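Local coordinates for protein glypican-1 (Homo sapiens, PDB 4YWT) that serves as a heparan sulfate-bearing proteoglycan of the cell surface, binding alpha-4 (V) collagen through its glycan chains and participating in Schwann cell myelination, at residues D449-I452 / R453-M457; L210-T213 / R214-A218; K460-T463 / N464-R467; P268-C271 / R272-K276. The protein carries 3 engineered substitutions. All blocks are in the same frame, centred on the assembly; numbering follows the deposited sequence.

In the fold
Four local contacts, each between neighbouring turns of a single helix, illustrate how the elongated, largely helical core of glypican-1 is built. Interactions 1 and 3 share helix 450-471, their centres 16 Å apart: the first at its start, the second further along. Interaction 2 belongs to helix 204-236, against which both rest; its nearest atoms come within about 5 Å of interaction 3 without touching. Interaction 4, on helix 268-278, lies across the chain's centre from interaction 2, their centres 47 Å apart. It holds a disulfide cysteine, and its Asn273 side chain is about 12 Å from a bound calcium, whereas the Phe216 side chain of interaction 2 is about 11 Å from a bound N-acetylglucosamine.

Interaction 1. Residues D449-I452 / R453-M457; sequences DMTI and RQQIM
Gln454 N donates to Met450 O at 2.9 Å, the first full-strength backbone bond of helix 450-471, and the same carbonyl oxygen is also brushed by the side chain of Gln454, whose CG lies 3.4 Å from Met450 O. The motif is a capped helix start. Asp449 occupies the N-cap position, and its OD1 accepts from Ile452 N at 3.3 Å with an N-H...O angle of 161°. The donor reaches the anti side of the carboxylate, 22° out of its plane. The backbone oxygen of Asp449 receives a weak bond from Arg453 N, so this one residue serves the opening turn with both side chain and main chain; its own amide is held by Asn281 OD1.

Further along, Thr451 O accepts from Gln455 N at 2.9 Å. With chi1 at -62°, CG of Gln455 lies beside its own backbone N, 3.2 Å from Thr451 O; the bend at chi2 then keeps the amide nitrogen NE2 near the same oxygen. On the buried side, CG2 of Ile452 meets CD1 of Ile456 at 4.1 Å, one turn on, the two branches meeting at a slant. Val239 and Leu285 lie against Ile452, and Leu285 also touches Ile456; Val232, Lys235 and Val236 of helix 204-236 pack on Gln455, so the start of this helix packs against its neighbour. On the surface, Met450 curls through two bends, which brings its terminal methyl CE across the root of the Arg453 side chain, 4.2 Å from Arg453 CB.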
loop_
_atom_site.group_PDB
_atom_site.type_symbol
_atom_site.label_atom_id
_atom_site.label_comp_id
_atom_site.label_asym_id
_atom_site.label_seq_id
_atom_site.Cartn_x
_atom_site.Cartn_y
_atom_site.Cartn_z
ATOM N N ASP A 449 20.846 -2.997 -3.928
ATOM C CA ASP A 449 20.167 -4.286 -3.882
ATOM C C ASP A 449 19.203 -4.424 -5.060
ATOM O O ASP A 449 18.476 -3.486 -5.388
ATOM C CB ASP A 449 19.423 -4.449 -2.558
ATOM C CG ASP A 449 18.787 -5.813 -2.412
ATOM O OD1 ASP A 449 17.547 -5.906 -2.524
ATOM O OD2 ASP A 449 19.524 -6.796 -2.186
ATOM N N MET A 450 19.201 -5.594 -5.692
ATOM C CA MET A 450 18.400 -5.820 -6.892
ATOM C C MET A 450 16.901 -5.871 -6.604
ATOM O O MET A 450 16.094 -5.320 -7.363
ATOM C CB MET A 450 18.839 -7.110 -7.585
ATOM C CG MET A 450 19.876 -6.913 -8.687
ATOM S SD MET A 450 19.297 -5.872 -10.047
ATOM C CE MET A 450 20.038 -4.293 -9.634
ATOM N N THR A 451 16.537 -6.537 -5.512
ATOM C CA THR A 451 15.139 -6.655 -5.109
ATOM C C THR A 451 14.502 -5.276 -4.976
ATOM O O THR A 451 13.432 -5.013 -5.537
ATOM C CB THR A 451 14.999 -7.415 -3.776
ATOM O OG1 THR A 451 15.714 -8.655 -3.850
ATOM C CG2 THR A 451 13.534 -7.691 -3.468
ATOM N N ILE A 452 15.186 -4.398 -4.246
ATOM C CA ILE A 452 14.743 -3.022 -4.061
ATOM C C ILE A 452 14.509 -2.327 -5.399
ATOM O O ILE A 452 13.488 -1.669 -5.593
ATOM C CB ILE A 452 15.766 -2.207 -3.245
ATOM C CG1 ILE A 452 16.006 -2.857 -1.880
ATOM C CG2 ILE A 452 15.303 -0.765 -3.092
ATOM C CD1 ILE A 452 14.763 -2.976 -1.029
ATOM N N ARG A 453 15.456 -2.486 -6.318
ATOM C CA ARG A 453 15.355 -1.876 -7.641
ATOM C C ARG A 453 14.126 -2.365 -8.407
ATOM O O ARG A 453 13.384 -1.564 -8.996
ATOM C CB ARG A 453 16.627 -2.154 -8.446
ATOM C CG ARG A 453 17.660 -1.049 -8.332
ATOM C CD ARG A 453 17.059 0.265 -8.801
ATOM N NE ARG A 453 17.773 1.430 -8.293
ATOM C CZ ARG A 453 17.364 2.682 -8.467
ATOM N NH1 ARG A 453 16.245 2.926 -9.137
ATOM N NH2 ARG A 453 18.069 3.691 -7.972
ATOM N N GLN A 454 13.909 -3.677 -8.390
ATOM C CA GLN A 454 12.737 -4.261 -9.038
ATOM C C GLN A 454 11.437 -3.715 -8.438
ATOM O O GLN A 454 10.496 -3.364 -9.167
ATOM C CB GLN A 454 12.775 -5.787 -8.932
ATOM C CG GLN A 454 13.887 -6.426 -9.751
ATOM C CD GLN A 454 13.998 -7.922 -9.534
ATOM O OE1 GLN A 454 13.323 -8.487 -8.673
ATOM N NE2 GLN A 454 14.853 -8.571 -10.315
ATOM N N GLN A 455 11.394 -3.633 -7.110
ATOM C CA GLN A 455 10.226 -3.081 -6.427
ATOM C C GLN A 455 9.983 -1.629 -6.829
ATOM O O GLN A 455 8.838 -1.209 -7.024
ATOM C CB GLN A 455 10.389 -3.190 -4.912
ATOM C CG GLN A 455 10.511 -4.618 -4.411
ATOM C CD GLN A 455 9.603 -5.572 -5.159
ATOM O OE1 GLN A 455 8.379 -5.491 -5.058
ATOM N NE2 GLN A 455 10.201 -6.482 -5.920
ATOM N N ILE A 456 11.066 -0.869 -6.959
ATOM C CA ILE A 456 10.987 0.515 -7.406
ATOM C C ILE A 456 10.391 0.571 -8.810
ATOM O O ILE A 456 9.565 1.442 -9.111
ATOM C CB ILE A 456 12.373 1.200 -7.379
ATOM C CG1 ILE A 456 12.821 1.422 -5.934
ATOM C CG2 ILE A 456 12.338 2.530 -8.111
ATOM C CD1 ILE A 456 14.189 2.052 -5.801
ATOM N N MET A 457 10.792 -0.371 -9.660
ATOM C CA MET A 457 10.198 -0.463 -10.991
ATOM C C MET A 457 8.692 -0.709 -10.910
ATOM O O MET A 457 7.908 -0.062 -11.619
ATOM C CB MET A 457 10.862 -1.565 -11.822
ATOM C CG MET A 457 12.287 -1.261 -12.264
ATOM S SD MET A 457 12.579 0.453 -12.758
ATOM C CE MET A 457 11.313 0.717 -14.003
#

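Interaction 2. Residues L210-T213 / R214-A218; sequences LRAT and RAFVA
Arg214 and Arg211 share a water molecule: Arg214 NH1 donates to it at 2.9 Å, while Arg211 NH2 gives it a weak bond of 3.4 Å. This is an i, i+3 pair of arginines on one face of helix 204-236. The two chains run side by side in the same direction, yet their guanidinium planes stand 89° apart, and the water sits at the edge of each, in plane. With NH2 of Arg211 only 4.0 Å from NH1 of Arg214, the like charges are close; the shared water, and the salt bridge from Arg211 NE to Glu207, are likely to temper this. Lys302 O takes a hydrogen bond from NH2 of Arg214 and so ties the group to a loop.

A turn at chi3 (48°) swings the Arg214 guanidinium back along the helix, so that one of its faces looks onto Arg211 O and its NH1 lies 3.5 Å from CG of Arg211. Beneath this layer, ordinary helical bonds join Leu210 O to Arg214 N and Arg211 O to Ala215 N.

Packing takes over on another side. The Phe216 ring meets Ala212 by its edge, CD2 of Phe216 lying 3.8 Å from Ala212 CB, with Ala212 CA in the plane of the ring. Leu147 and Tyr150 of helix 137-152 also touch this ring, making it a bridge between two helices of the bundle. Val217 holds CG1 between its backbone N and carbonyl carbon, and this methyl lies 3.1 Å from Thr213 O.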
loop_
_atom_site.group_PDB
_atom_site.type_symbol
_atom_site.label_atom_id
_atom_site.label_comp_id
_atom_site.label_asym_id
_atom_site.label_seq_id
_atom_site.Cartn_x
_atom_site.Cartn_y
_atom_site.Cartn_z
ATOM N N LEU A 210 -19.832 7.870 -19.343
ATOM C CA LEU A 210 -18.823 8.696 -18.690
ATOM C C LEU A 210 -18.539 8.224 -17.265
ATOM O O LEU A 210 -17.388 7.911 -16.912
ATOM C CB LEU A 210 -19.269 10.160 -18.676
ATOM C CG LEU A 210 -19.353 10.861 -20.034
ATOM C CD1 LEU A 210 -20.101 12.179 -19.912
ATOM C CD2 LEU A 210 -17.963 11.081 -20.609
ATOM N N ARG A 211 -19.596 8.162 -16.459
ATOM C CA ARG A 211 -19.464 7.814 -15.048
ATOM C C ARG A 211 -18.823 6.447 -14.842
ATOM O O ARG A 211 -17.895 6.314 -14.045
ATOM C CB ARG A 211 -20.827 7.865 -14.357
ATOM C CG ARG A 211 -21.359 9.275 -14.182
ATOM C CD ARG A 211 -22.703 9.290 -13.477
ATOM N NE ARG A 211 -23.176 10.656 -13.268
ATOM C CZ ARG A 211 -22.847 11.409 -12.224
ATOM N NH1 ARG A 211 -23.323 12.642 -12.117
ATOM N NH2 ARG A 211 -22.039 10.929 -11.285
ATOM N N ALA A 212 -19.302 5.436 -15.560
ATOM C CA ALA A 212 -18.747 4.094 -15.413
ATOM C C ALA A 212 -17.292 4.061 -15.866
ATOM O O ALA A 212 -16.438 3.464 -15.197
ATOM C CB ALA A 212 -19.568 3.081 -16.188
ATOM N N THR A 213 -17.018 4.708 -16.998
ATOM C CA THR A 213 -15.665 4.763 -17.542
ATOM C C THR A 213 -14.679 5.333 -16.529
ATOM O O THR A 213 -13.621 4.753 -16.294
ATOM C CB THR A 213 -15.600 5.607 -18.828
ATOM O OG1 THR A 213 -16.376 4.974 -19.855
ATOM C CG2 THR A 213 -14.164 5.743 -19.301
ATOM N N ARG A 214 -15.031 6.462 -15.923
ATOM C CA ARG A 214 -14.173 7.065 -14.905
ATOM C C ARG A 214 -14.056 6.192 -13.646
ATOM O O ARG A 214 -12.955 5.772 -13.245
ATOM C CB ARG A 214 -14.702 8.453 -14.535
ATOM C CG ARG A 214 -14.166 9.001 -13.225
ATOM C CD ARG A 214 -14.739 10.378 -12.917
ATOM N NE ARG A 214 -16.192 10.429 -13.071
ATOM C CZ ARG A 214 -17.060 9.885 -12.223
ATOM N NH1 ARG A 214 -18.362 9.989 -12.452
ATOM N NH2 ARG A 214 -16.632 9.230 -11.151
ATOM N N ALA A 215 -15.206 5.905 -13.044
ATOM C CA ALA A 215 -15.270 5.285 -11.727
ATOM C C ALA A 215 -14.708 3.867 -11.675
ATOM O O ALA A 215 -14.051 3.500 -10.700
ATOM C CB ALA A 215 -16.707 5.286 -11.229
ATOM N N PHE A 216 -14.961 3.063 -12.705
ATOM C CA PHE A 216 -14.537 1.666 -12.650
ATOM C C PHE A 216 -13.023 1.510 -12.820
ATOM O O PHE A 216 -12.392 0.709 -12.118
ATOM C CB PHE A 216 -15.289 0.834 -13.690
ATOM C CG PHE A 216 -16.635 0.360 -13.215
ATOM C CD1 PHE A 216 -16.746 -0.783 -12.439
ATOM C CD2 PHE A 216 -17.788 1.065 -13.526
ATOM C CE1 PHE A 216 -17.980 -1.221 -11.991
ATOM C CE2 PHE A 216 -19.024 0.633 -13.082
ATOM C CZ PHE A 216 -19.120 -0.511 -12.313
ATOM N N VAL A 217 -12.433 2.285 -13.727
ATOM C CA VAL A 217 -10.985 2.248 -13.887
ATOM C C VAL A 217 -10.327 2.906 -12.674
ATOM O O VAL A 217 -9.236 2.503 -12.262
ATOM C CB VAL A 217 -10.513 2.929 -15.201
ATOM C CG1 VAL A 217 -10.728 4.432 -15.160
ATOM C CG2 VAL A 217 -9.048 2.610 -15.468
ATOM N N ALA A 218 -10.999 3.898 -12.087
ATOM C CA ALA A 218 -10.508 4.493 -10.846
ATOM C C ALA A 218 -10.404 3.436 -9.747
ATOM O O ALA A 218 -9.339 3.239 -9.147
ATOM C CB ALA A 218 -11.410 5.632 -10.406
HETATM O O HOH W 1 -19.951 8.265 -10.694
#

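Interaction 3. Residues K460-T463 / N464-R467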
loop_
_atom_site.group_PDB
_atom_site.type_symbol
_atom_site.label_atom_id
_atom_site.label_comp_id
_atom_site.label_asym_id
_atom_site.label_seq_id
_atom_site.Cartn_x
_atom_site.Cartn_y
_atom_site.Cartn_z
ATOM N N LYS A 460 6.970 2.444 -9.996
ATOM C CA LYS A 460 6.922 3.299 -11.185
ATOM C C LYS A 460 5.760 2.930 -12.105
ATOM O O LYS A 460 4.948 3.785 -12.486
ATOM C CB LYS A 460 8.230 3.210 -11.974
ATOM C CG LYS A 460 9.442 3.828 -11.303
ATOM C CD LYS A 460 10.585 3.937 -12.304
ATOM C CE LYS A 460 11.911 4.224 -11.628
ATOM N NZ LYS A 460 13.047 4.059 -12.581
ATOM N N ILE A 461 5.692 1.649 -12.458
ATOM C CA ILE A 461 4.666 1.153 -13.370
ATOM C C ILE A 461 3.251 1.397 -12.846
ATOM O O ILE A 461 2.396 1.940 -13.562
ATOM C CB ILE A 461 4.854 -0.351 -13.642
ATOM C CG1 ILE A 461 6.167 -0.587 -14.393
ATOM C CG2 ILE A 461 3.681 -0.903 -14.437
ATOM C CD1 ILE A 461 6.598 -2.036 -14.436
ATOM N N MET A 462 3.006 1.005 -11.597
ATOM C CA MET A 462 1.685 1.189 -11.006
ATOM C C MET A 462 1.320 2.673 -10.948
ATOM O O MET A 462 0.181 3.054 -11.236
ATOM C CB MET A 462 1.628 0.571 -9.608
ATOM C CG MET A 462 0.231 0.513 -9.005
ATOM S SD MET A 462 -0.913 -0.505 -9.956
ATOM C CE MET A 462 -2.095 0.731 -10.480
ATOM N N THR A 463 2.294 3.505 -10.590
ATOM C CA THR A 463 2.083 4.948 -10.526
ATOM C C THR A 463 1.659 5.499 -11.879
ATOM O O THR A 463 0.702 6.272 -11.968
ATOM C CB THR A 463 3.344 5.692 -10.065
ATOM O OG1 THR A 463 3.766 5.182 -8.796
ATOM C CG2 THR A 463 3.065 7.185 -9.942
ATOM N N ASN A 464 2.374 5.099 -12.929
ATOM C CA ASN A 464 2.006 5.496 -14.285
ATOM C C ASN A 464 0.583 5.062 -14.621
ATOM O O ASN A 464 -0.213 5.859 -15.140
ATOM C CB ASN A 464 2.990 4.915 -15.303
ATOM C CG ASN A 464 4.370 5.537 -15.197
ATOM O OD1 ASN A 464 4.513 6.700 -14.817
ATOM N ND2 ASN A 464 5.394 4.763 -15.537
ATOM N N ARG A 465 0.267 3.805 -14.311
ATOM C CA ARG A 465 -1.093 3.295 -14.489
ATOM C C ARG A 465 -2.134 4.188 -13.817
ATOM O O ARG A 465 -3.195 4.445 -14.382
ATOM C CB ARG A 465 -1.226 1.874 -13.934
ATOM C CG ARG A 465 -0.673 0.772 -14.817
ATOM C CD ARG A 465 -1.338 -0.553 -14.463
ATOM N NE ARG A 465 -0.733 -1.694 -15.144
ATOM C CZ ARG A 465 0.022 -2.605 -14.541
ATOM N NH1 ARG A 465 0.265 -2.512 -13.241
ATOM N NH2 ARG A 465 0.533 -3.613 -15.235
ATOM N N LEU A 466 -1.826 4.654 -12.610
ATOM C CA LEU A 466 -2.765 5.471 -11.845
ATOM C C LEU A 466 -2.867 6.907 -12.348
ATOM O O LEU A 466 -3.908 7.547 -12.203
ATOM C CB LEU A 466 -2.380 5.473 -10.366
ATOM C CG LEU A 466 -2.849 4.256 -9.574
ATOM C CD1 LEU A 466 -1.827 3.881 -8.525
ATOM C CD2 LEU A 466 -4.192 4.548 -8.927
ATOM N N ARG A 467 -1.787 7.420 -12.928
ATOM C CA ARG A 467 -1.816 8.757 -13.504
ATOM C C ARG A 467 -2.650 8.740 -14.782
ATOM O O ARG A 467 -3.486 9.626 -15.012
ATOM C CB ARG A 467 -0.395 9.258 -13.772
ATOM C CG ARG A 467 0.380 9.552 -12.495
ATOM C CD ARG A 467 1.820 9.960 -12.763
ATOM N NE ARG A 467 2.483 10.393 -11.534
ATOM C CZ ARG A 467 3.796 10.567 -11.408
ATOM N NH1 ARG A 467 4.600 10.341 -12.436
ATOM N NH2 ARG A 467 4.303 10.964 -10.248
#
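Met462 sets CG anti to its backbone N (chi1 -171°) and then bends at chi2 (62°) and again at chi3, which carries its terminal methyl onto Leu466 and Arg465 in the next turn of helix 450-471. The result is an i, i+4 hydrophobic contact within the helix: CE of Met462 lies 3.7 Å from CD1 of Leu466, with the two side chains slanted against each other. The same methyl comes 3.7 Å from CB of Arg465, and the Met462 and Arg465 chains cross at about a right angle. Leu292 of helix 286-299 touches both Met462 and Leu466, while Val228 and Gln224 of helix 204-236 lie on Met462, so this pair is wedged between two neighbouring helices.

Towards the surface the arrangement changes from methyl-on-methyl to methyl-on-guanidinium. Arg465 runs extended beside Ile461, and one face of its guanidinium is covered by Ile461 CG2, 3.9 Å above the plane and offset toward the rim. Met462 SD stands near that plane at the edge, 4.0 Å from NH1 of Arg465. A second such pair follows two residues later. With chi1 at -57°, Thr463 places OG1 back toward Leu459 O, which it hydrogen-bonds, and leaves CG2 to lie against the long arm of Arg467.

Backbone bonds of 2.9 Å from Arg465 N to Ile461 O and from Arg467 N to Thr463 O hold both pairs in step. One face of the Arg467 guanidinium rests over Thr463 CG2, which lies 3.6 Å from NE of Arg467.

Interaction 4. Residues P268-C271 / R272-K276; sequences PDYC and RNVLK
The first two turns of helix 268-278 carry Cys271, whose SG forms a disulfide with Cys400 of helix 391-404, and the contact joins the two turns that carry that link. Backbone bonds run from Arg272 N to Pro268 O and from Leu275 N to Cys271 O, each 2.9 Å. On the outer side, one face of the Arg272 guanidinium lies over CB of Pro268, which stands 3.7 Å above the guanidinium plane, offset toward the rim. Arg272 NH2 makes a long salt bridge of 3.9 Å with OD1 of Asp269, the carboxylate and guanidinium planes 64° apart.

Inward, CE1 of Tyr270 meets CG2 of Val274 at 3.7 Å, the methyl approaching the ring obliquely; Leu252 of helix 243-253 closes on both, and Tyr423 meets the Tyr270 ring. Next to the disulfide, SG of Cys271 lies 4.2 Å from CD1 of Leu275; the Leu275 side chain also touches Leu399 and Cys400. Asn273 hydrogen-bonds with its side chain to Met428 N and Glu426 O.

A disulfide, apolar contacts and the hydrogen bonds of the Asn273 side-chain amide therefore tie the inner face to three parts of the chain, whereas the long ion pair outside is likely to add only modest electrostatic attraction.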
loop_
_atom_site.group_PDB
_atom_site.type_symbol
_atom_site.label_atom_id
_atom_site.label_comp_id
_atom_site.label_asym_id
_atom_site.label_seq_id
_atom_site.Cartn_x
_atom_site.Cartn_y
_atom_site.Cartn_z
ATOM N N PRO A 268 20.685 8.937 20.474
ATOM C CA PRO A 268 19.690 8.938 19.393
ATOM C C PRO A 268 20.285 9.161 18.000
ATOM O O PRO A 268 19.982 8.392 17.087
ATOM C CB PRO A 268 18.770 10.095 19.780
ATOM C CG PRO A 268 18.820 10.107 21.269
ATOM C CD PRO A 268 20.235 9.733 21.631
ATOM N N ASP A 269 21.118 10.186 17.842
ATOM C CA ASP A 269 21.712 10.496 16.542
ATOM C C ASP A 269 22.691 9.412 16.092
ATOM O O ASP A 269 22.820 9.136 14.897
ATOM C CB ASP A 269 22.412 11.856 16.587
ATOM C CG ASP A 269 21.433 13.014 16.658
ATOM O OD1 ASP A 269 20.226 12.787 16.425
ATOM O OD2 ASP A 269 21.869 14.151 16.937
ATOM N N TYR A 270 23.378 8.810 17.055
ATOM C CA TYR A 270 24.272 7.687 16.795
ATOM C C TYR A 270 23.479 6.518 16.206
ATOM O O TYR A 270 23.765 6.038 15.100
ATOM C CB TYR A 270 24.981 7.277 18.092
ATOM C CG TYR A 270 25.925 6.099 17.982
ATOM C CD1 TYR A 270 26.565 5.794 16.787
ATOM C CD2 TYR A 270 26.180 5.293 19.085
ATOM C CE1 TYR A 270 27.425 4.715 16.693
ATOM C CE2 TYR A 270 27.037 4.213 19.000
ATOM C CZ TYR A 270 27.657 3.929 17.803
ATOM O OH TYR A 270 28.512 2.854 17.718
ATOM N N CYS A 271 22.475 6.080 16.959
ATOM C CA CYS A 271 21.562 5.025 16.533
ATOM C C CYS A 271 20.980 5.312 15.151
ATOM O O CYS A 271 20.867 4.415 14.311
ATOM C CB CYS A 271 20.435 4.865 17.559
ATOM S SG CYS A 271 19.213 3.591 17.177
ATOM N N ARG A 272 20.625 6.572 14.921
ATOM C CA ARG A 272 20.004 6.972 13.668
ATOM C C ARG A 272 20.978 6.914 12.499
ATOM O O ARG A 272 20.597 6.526 11.401
ATOM C CB ARG A 272 19.412 8.374 13.791
ATOM C CG ARG A 272 17.907 8.368 13.985
ATOM C CD ARG A 272 17.435 9.601 14.727
ATOM N NE ARG A 272 16.596 9.246 15.868
ATOM C CZ ARG A 272 16.197 10.107 16.798
ATOM N NH1 ARG A 272 15.433 9.695 17.800
ATOM N NH2 ARG A 272 16.561 11.379 16.726
ATOM N N ASN A 273 22.230 7.296 12.729
ATOM C CA ASN A 273 23.236 7.171 11.682
ATOM C C ASN A 273 23.507 5.707 11.368
ATOM O O ASN A 273 23.637 5.324 10.198
ATOM C CB ASN A 273 24.529 7.880 12.075
ATOM C CG ASN A 273 24.591 9.300 11.553
ATOM O OD1 ASN A 273 23.621 9.805 10.989
ATOM N ND2 ASN A 273 25.733 9.950 11.728
ATOM N N VAL A 274 23.569 4.887 12.414
ATOM C CA VAL A 274 23.765 3.453 12.228
ATOM C C VAL A 274 22.647 2.844 11.384
ATOM O O VAL A 274 22.913 2.181 10.380
ATOM C CB VAL A 274 23.840 2.706 13.571
ATOM C CG1 VAL A 274 23.854 1.203 13.339
ATOM C CG2 VAL A 274 25.071 3.142 14.352
ATOM N N LEU A 275 21.399 3.079 11.778
ATOM C CA LEU A 275 20.271 2.486 11.065
ATOM C C LEU A 275 20.096 3.072 9.665
ATOM O O LEU A 275 19.678 2.370 8.747
ATOM C CB LEU A 275 18.978 2.643 11.867
ATOM C CG LEU A 275 18.924 1.839 13.169
ATOM C CD1 LEU A 275 17.511 1.805 13.728
ATOM C CD2 LEU A 275 19.452 0.428 12.955
ATOM N N LYS A 276 20.418 4.353 9.499
ATOM C CA LYS A 276 20.406 4.965 8.173
ATOM C C LYS A 276 21.453 4.309 7.286
ATOM O O LYS A 276 21.261 4.184 6.078
ATOM C CB LYS A 276 20.651 6.473 8.250
ATOM C CG LYS A 276 19.395 7.289 8.512
ATOM C CD LYS A 276 19.696 8.777 8.543
ATOM C CE LYS A 276 18.434 9.587 8.786
ATOM N NZ LYS A 276 18.572 10.996 8.324
#